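Local coordinates for putative branched-chain amino acid transport system substrate-binding protein (Rhodopseudomonas palustris, PDB 3TX6) that probably serves as the periplasmic solute-binding component of an ABC transporter, capturing lignin-derived aromatic acids or related compounds for uptake, at residues A[183-194]-A[209-220]. Sequence-based numbering, arbitrary orientation.
Sequences VLKLVAANPDAI and SLRERGYKGLIY. With ACY (acetic acid), chain F.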
loop_
_atom_site.group_PDB
_atom_site.type_symbol
_atom_site.label_atom_id
_atom_site.label_comp_id
_atom_site.label_asym_id
_atom_site.label_seq_id
_atom_site.Cartn_x
_atom_site.Cartn_y
_atom_site.Cartn_z
ATOM N N VAL A 183 -4.652 -14.506 20.981
ATOM C CA VAL A 183 -5.556 -13.542 21.638
ATOM C C VAL A 183 -5.640 -13.852 23.120
ATOM O O VAL A 183 -5.750 -12.915 23.961
ATOM C CB VAL A 183 -6.980 -13.496 20.983
ATOM C CG1 VAL A 183 -8.027 -12.929 21.930
ATOM C CG2 VAL A 183 -6.943 -12.657 19.696
ATOM N N LEU A 184 -5.591 -15.142 23.463
ATOM C CA LEU A 184 -5.613 -15.560 24.876
ATOM C C LEU A 184 -4.424 -14.946 25.621
ATOM O O LEU A 184 -4.589 -14.403 26.712
ATOM C CB LEU A 184 -5.592 -17.094 25.015
ATOM C CG LEU A 184 -5.759 -17.686 26.418
ATOM C CD1 LEU A 184 -7.236 -17.956 26.670
ATOM C CD2 LEU A 184 -4.964 -18.970 26.597
ATOM N N LYS A 185 -3.236 -15.004 25.018
ATOM C CA LYS A 185 -2.050 -14.409 25.641
ATOM C C LYS A 185 -2.118 -12.893 25.689
ATOM O O LYS A 185 -1.828 -12.271 26.667
ATOM C CB LYS A 185 -0.801 -14.820 24.896
ATOM C CG LYS A 185 -0.618 -16.315 24.898
ATOM C CD LYS A 185 0.768 -16.702 24.431
ATOM C CE LYS A 185 1.020 -18.184 24.645
ATOM N NZ LYS A 185 2.389 -18.566 24.204
ATOM N N LEU A 186 -2.457 -12.292 24.580
ATOM C CA LEU A 186 -2.637 -10.849 24.532
ATOM C C LEU A 186 -3.643 -10.325 25.563
ATOM O O LEU A 186 -3.340 -9.359 26.254
ATOM C CB LEU A 186 -3.059 -10.418 23.127
ATOM C CG LEU A 186 -1.954 -10.457 22.082
ATOM C CD1 LEU A 186 -2.610 -10.352 20.712
ATOM C CD2 LEU A 186 -0.945 -9.337 22.268
ATOM N N VAL A 187 -4.829 -10.939 25.664
ATOM C CA VAL A 187 -5.863 -10.435 26.592
ATOM C C VAL A 187 -5.395 -10.563 28.042
ATOM O O VAL A 187 -5.734 -9.686 28.894
ATOM C CB VAL A 187 -7.244 -11.132 26.381
ATOM C CG1 VAL A 187 -8.092 -11.144 27.657
ATOM C CG2 VAL A 187 -7.994 -10.464 25.222
ATOM N N ALA A 188 -4.636 -11.649 28.291
ATOM C CA ALA A 188 -4.023 -11.959 29.567
ATOM C C ALA A 188 -3.045 -10.860 29.963
ATOM O O ALA A 188 -3.040 -10.402 31.126
ATOM C CB ALA A 188 -3.281 -13.288 29.448
ATOM N N ALA A 189 -2.212 -10.449 29.003
ATOM C CA ALA A 189 -1.206 -9.414 29.232
ATOM C C ALA A 189 -1.869 -8.045 29.363
ATOM O O ALA A 189 -1.303 -7.138 29.953
ATOM C CB ALA A 189 -0.193 -9.414 28.096
ATOM N N ASN A 190 -3.053 -7.900 28.775
ATOM C CA ASN A 190 -3.904 -6.683 28.900
ATOM C C ASN A 190 -3.099 -5.389 28.741
ATOM O O ASN A 190 -3.135 -4.498 29.607
ATOM C CB ASN A 190 -4.797 -6.658 30.176
ATOM C CG ASN A 190 -5.898 -5.572 30.106
ATOM O OD1 ASN A 190 -6.417 -5.232 29.014
ATOM N ND2 ASN A 190 -6.249 -5.008 31.261
ATOM N N PRO A 191 -2.398 -5.276 27.600
ATOM C CA PRO A 191 -1.704 -4.035 27.294
ATOM C C PRO A 191 -2.732 -2.935 27.113
ATOM O O PRO A 191 -3.927 -3.240 26.849
ATOM C CB PRO A 191 -0.989 -4.349 25.990
ATOM C CG PRO A 191 -1.833 -5.393 25.350
ATOM C CD PRO A 191 -2.349 -6.234 26.473
ATOM N N ASP A 192 -2.315 -1.694 27.301
ATOM C CA ASP A 192 -3.199 -0.547 27.066
ATOM C C ASP A 192 -3.730 -0.469 25.620
ATOM O O ASP A 192 -4.848 0.054 25.389
ATOM C CB ASP A 192 -2.481 0.752 27.407
ATOM C CG ASP A 192 -2.069 0.832 28.844
ATOM O OD1 ASP A 192 -2.710 0.167 29.711
ATOM O OD2 ASP A 192 -1.097 1.595 29.096
ATOM N N ALA A 193 -2.929 -0.935 24.652
ATOM C CA ALA A 193 -3.294 -0.888 23.228
ATOM C C ALA A 193 -2.719 -2.136 22.538
ATOM O O ALA A 193 -1.766 -2.755 23.017
ATOM C CB ALA A 193 -2.810 0.396 22.557
ATOM N N ILE A 194 -3.331 -2.568 21.435
ATOM C CA ILE A 194 -2.722 -3.620 20.621
ATOM C C ILE A 194 -2.639 -3.124 19.183
ATOM O O ILE A 194 -3.563 -2.487 18.699
ATOM C CB ILE A 194 -3.517 -4.928 20.668
ATOM C CG1 ILE A 194 -3.388 -5.571 22.051
ATOM C CG2 ILE A 194 -3.031 -5.937 19.615
ATOM C CD1 ILE A 194 -4.416 -6.631 22.346
ATOM N N SER A 209 -11.947 -11.001 17.059
ATOM C CA SER A 209 -11.560 -11.966 18.050
ATOM C C SER A 209 -11.100 -11.245 19.404
ATOM O O SER A 209 -11.497 -11.624 20.521
ATOM C CB SER A 209 -10.505 -12.864 17.382
ATOM O OG SER A 209 -9.890 -13.744 18.271
ATOM N N LEU A 210 -10.343 -10.153 19.324
ATOM C CA LEU A 210 -9.971 -9.447 20.542
ATOM C C LEU A 210 -11.200 -8.856 21.246
ATOM O O LEU A 210 -11.330 -8.963 22.484
ATOM C CB LEU A 210 -8.939 -8.343 20.245
ATOM C CG LEU A 210 -7.480 -8.794 20.017
ATOM C CD1 LEU A 210 -6.726 -7.705 19.242
ATOM C CD2 LEU A 210 -6.794 -9.156 21.333
ATOM N N ARG A 211 -12.085 -8.185 20.494
ATOM C CA ARG A 211 -13.254 -7.566 21.142
ATOM C C ARG A 211 -14.188 -8.603 21.787
ATOM O O ARG A 211 -14.717 -8.394 22.896
ATOM C CB ARG A 211 -14.045 -6.668 20.173
ATOM C CG ARG A 211 -13.342 -5.366 19.786
ATOM C CD ARG A 211 -12.897 -4.608 21.020
ATOM N NE ARG A 211 -12.405 -3.286 20.693
ATOM C CZ ARG A 211 -11.463 -2.630 21.367
ATOM N NH1 ARG A 211 -11.089 -1.416 20.948
ATOM N NH2 ARG A 211 -10.952 -3.120 22.488
ATOM N N GLU A 212 -14.364 -9.742 21.128
ATOM C CA GLU A 212 -15.209 -10.822 21.684
ATOM C C GLU A 212 -14.613 -11.560 22.893
ATOM O O GLU A 212 -15.331 -12.267 23.653
ATOM C CB GLU A 212 -15.520 -11.837 20.588
ATOM C CG GLU A 212 -16.340 -11.272 19.443
ATOM C CD GLU A 212 -16.465 -12.271 18.316
ATOM O OE1 GLU A 212 -16.352 -13.477 18.616
ATOM O OE2 GLU A 212 -16.665 -11.865 17.155
ATOM N N ARG A 213 -13.307 -11.442 23.062
ATOM C CA ARG A 213 -12.612 -12.026 24.257
ATOM C C ARG A 213 -12.606 -11.067 25.425
ATOM O O ARG A 213 -12.210 -11.420 26.538
ATOM C CB ARG A 213 -11.171 -12.365 23.889
ATOM C CG ARG A 213 -10.252 -12.870 25.001
ATOM C CD ARG A 213 -10.411 -14.357 25.200
ATOM N NE ARG A 213 -9.863 -14.795 26.483
ATOM C CZ ARG A 213 -9.999 -16.022 26.998
ATOM N NH1 ARG A 213 -10.677 -16.970 26.339
ATOM N NH2 ARG A 213 -9.448 -16.315 28.187
ATOM N N GLY A 214 -13.020 -9.837 25.168
ATOM C CA GLY A 214 -13.174 -8.871 26.227
ATOM C C GLY A 214 -12.000 -7.931 26.340
ATOM O O GLY A 214 -11.870 -7.302 27.376
ATOM N N TYR A 215 -11.191 -7.779 25.270
ATOM C CA TYR A 215 -10.179 -6.764 25.270
ATOM C C TYR A 215 -10.845 -5.354 25.231
ATOM O O TYR A 215 -11.726 -5.101 24.388
ATOM C CB TYR A 215 -9.216 -6.963 24.084
ATOM C CG TYR A 215 -8.073 -5.988 24.141
ATOM C CD1 TYR A 215 -7.182 -5.994 25.235
ATOM C CD2 TYR A 215 -7.940 -4.995 23.182
ATOM C CE1 TYR A 215 -6.166 -5.070 25.321
ATOM C CE2 TYR A 215 -6.911 -4.063 23.254
ATOM C CZ TYR A 215 -6.024 -4.116 24.329
ATOM O OH TYR A 215 -5.037 -3.174 24.393
ATOM N N LYS A 216 -10.416 -4.453 26.127
ATOM C CA LYS A 216 -11.015 -3.116 26.249
ATOM C C LYS A 216 -10.146 -1.979 25.809
ATOM O O LYS A 216 -10.610 -0.827 25.696
ATOM C CB LYS A 216 -11.460 -2.832 27.693
ATOM C CG LYS A 216 -12.854 -3.331 28.049
ATOM C CD LYS A 216 -12.896 -4.850 28.046
ATOM C CE LYS A 216 -13.756 -5.434 29.163
ATOM N NZ LYS A 216 -13.317 -6.810 29.481
ATOM N N GLY A 217 -8.879 -2.285 25.549
ATOM C CA GLY A 217 -7.926 -1.263 25.128
ATOM C C GLY A 217 -8.154 -0.773 23.721
ATOM O O GLY A 217 -9.007 -1.311 22.980
ATOM N N LEU A 218 -7.417 0.292 23.378
ATOM C CA LEU A 218 -7.426 0.802 22.025
ATOM C C LEU A 218 -6.799 -0.222 21.064
ATOM O O LEU A 218 -5.793 -0.857 21.390
ATOM C CB LEU A 218 -6.760 2.185 21.919
ATOM C CG LEU A 218 -7.440 3.383 22.622
ATOM C CD1 LEU A 218 -6.662 4.690 22.427
ATOM C CD2 LEU A 218 -8.883 3.537 22.114
ATOM N N ILE A 219 -7.420 -0.408 19.897
ATOM C CA ILE A 219 -6.808 -1.253 18.822
ATOM C C ILE A 219 -6.452 -0.416 17.606
ATOM O O ILE A 219 -7.232 0.514 17.179
ATOM C CB ILE A 219 -7.763 -2.377 18.361
ATOM C CG1 ILE A 219 -8.136 -3.281 19.535
ATOM C CG2 ILE A 219 -7.155 -3.195 17.197
ATOM C CD1 ILE A 219 -9.275 -4.276 19.221
ATOM N N TYR A 220 -5.238 -0.689 17.109
ATOM C CA TYR A 220 -4.653 0.065 16.031
ATOM C C TYR A 220 -4.415 -0.858 14.851
ATOM O O TYR A 220 -3.968 -2.027 14.998
ATOM C CB TYR A 220 -3.334 0.721 16.495
ATOM C CG TYR A 220 -3.525 1.870 17.504
ATOM C CD1 TYR A 220 -3.796 1.643 18.876
ATOM C CD2 TYR A 220 -3.457 3.167 17.085
ATOM C CE1 TYR A 220 -4.020 2.714 19.750
ATOM C CE2 TYR A 220 -3.662 4.240 17.971
ATOM C CZ TYR A 220 -3.947 4.010 19.304
ATOM O OH TYR A 220 -4.123 5.115 20.151
HETATM C C ACY F . -9.702 -3.120 31.351
HETATM O O ACY F . -10.399 -2.081 31.476
HETATM O OXT ACY F . -8.442 -3.101 31.309
HETATM C CH3 ACY F . -10.396 -4.440 31.235
HETATM O O HOH W 1 -9.045 -5.139 28.392
#
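Two successive helix-to-strand connections of a Rossmann-like lobe, the α/β architecture of periplasmic binding proteins, meet here: residues 183-194 and 209-220 pack the ends of helices 180-189 and 200-213 against each other at an angle while strands 193-197 and 218-221 pair in parallel. The short helical segments cross at -54°, and parallel β-bridges pair A193 with L218 and I194 with I219 at the start of the two strands. I194 N donates to L218 O at 3.0 Å, and I194 O takes the N-H of Y220; the preceding bond, from L218 N to D192 O, is weak.

Y215 lies between the helix ends and the strands. With CG anti to the backbone N (chi1 -175°), its ring is carried across to the other connection, where I194 CD1 lies over the ring centre in a CH-pi contact, 3.6 Å from the centroid. G217 N covers the opposite face, so the ring is sandwiched. L210 CD2 meets I194 CD1 tip to tip and also packs on V183 CG2 at 3.9 Å. Farther out, V187 CG2 presses on R213 CG and Y215 CB. G214, with positive phi, forms a Schellman motif with the last turn of its helix, and R211 grips G217 O end-on through NH1 and NH2. At the surface, one water bridges N190 OD1 and K216 N. The tyrosine's polar end is tied to the turn before strand 193-197: Y215 OH donates to P191 O at 2.7 Å, approaching from above the carbonyl plane, 54° out of it.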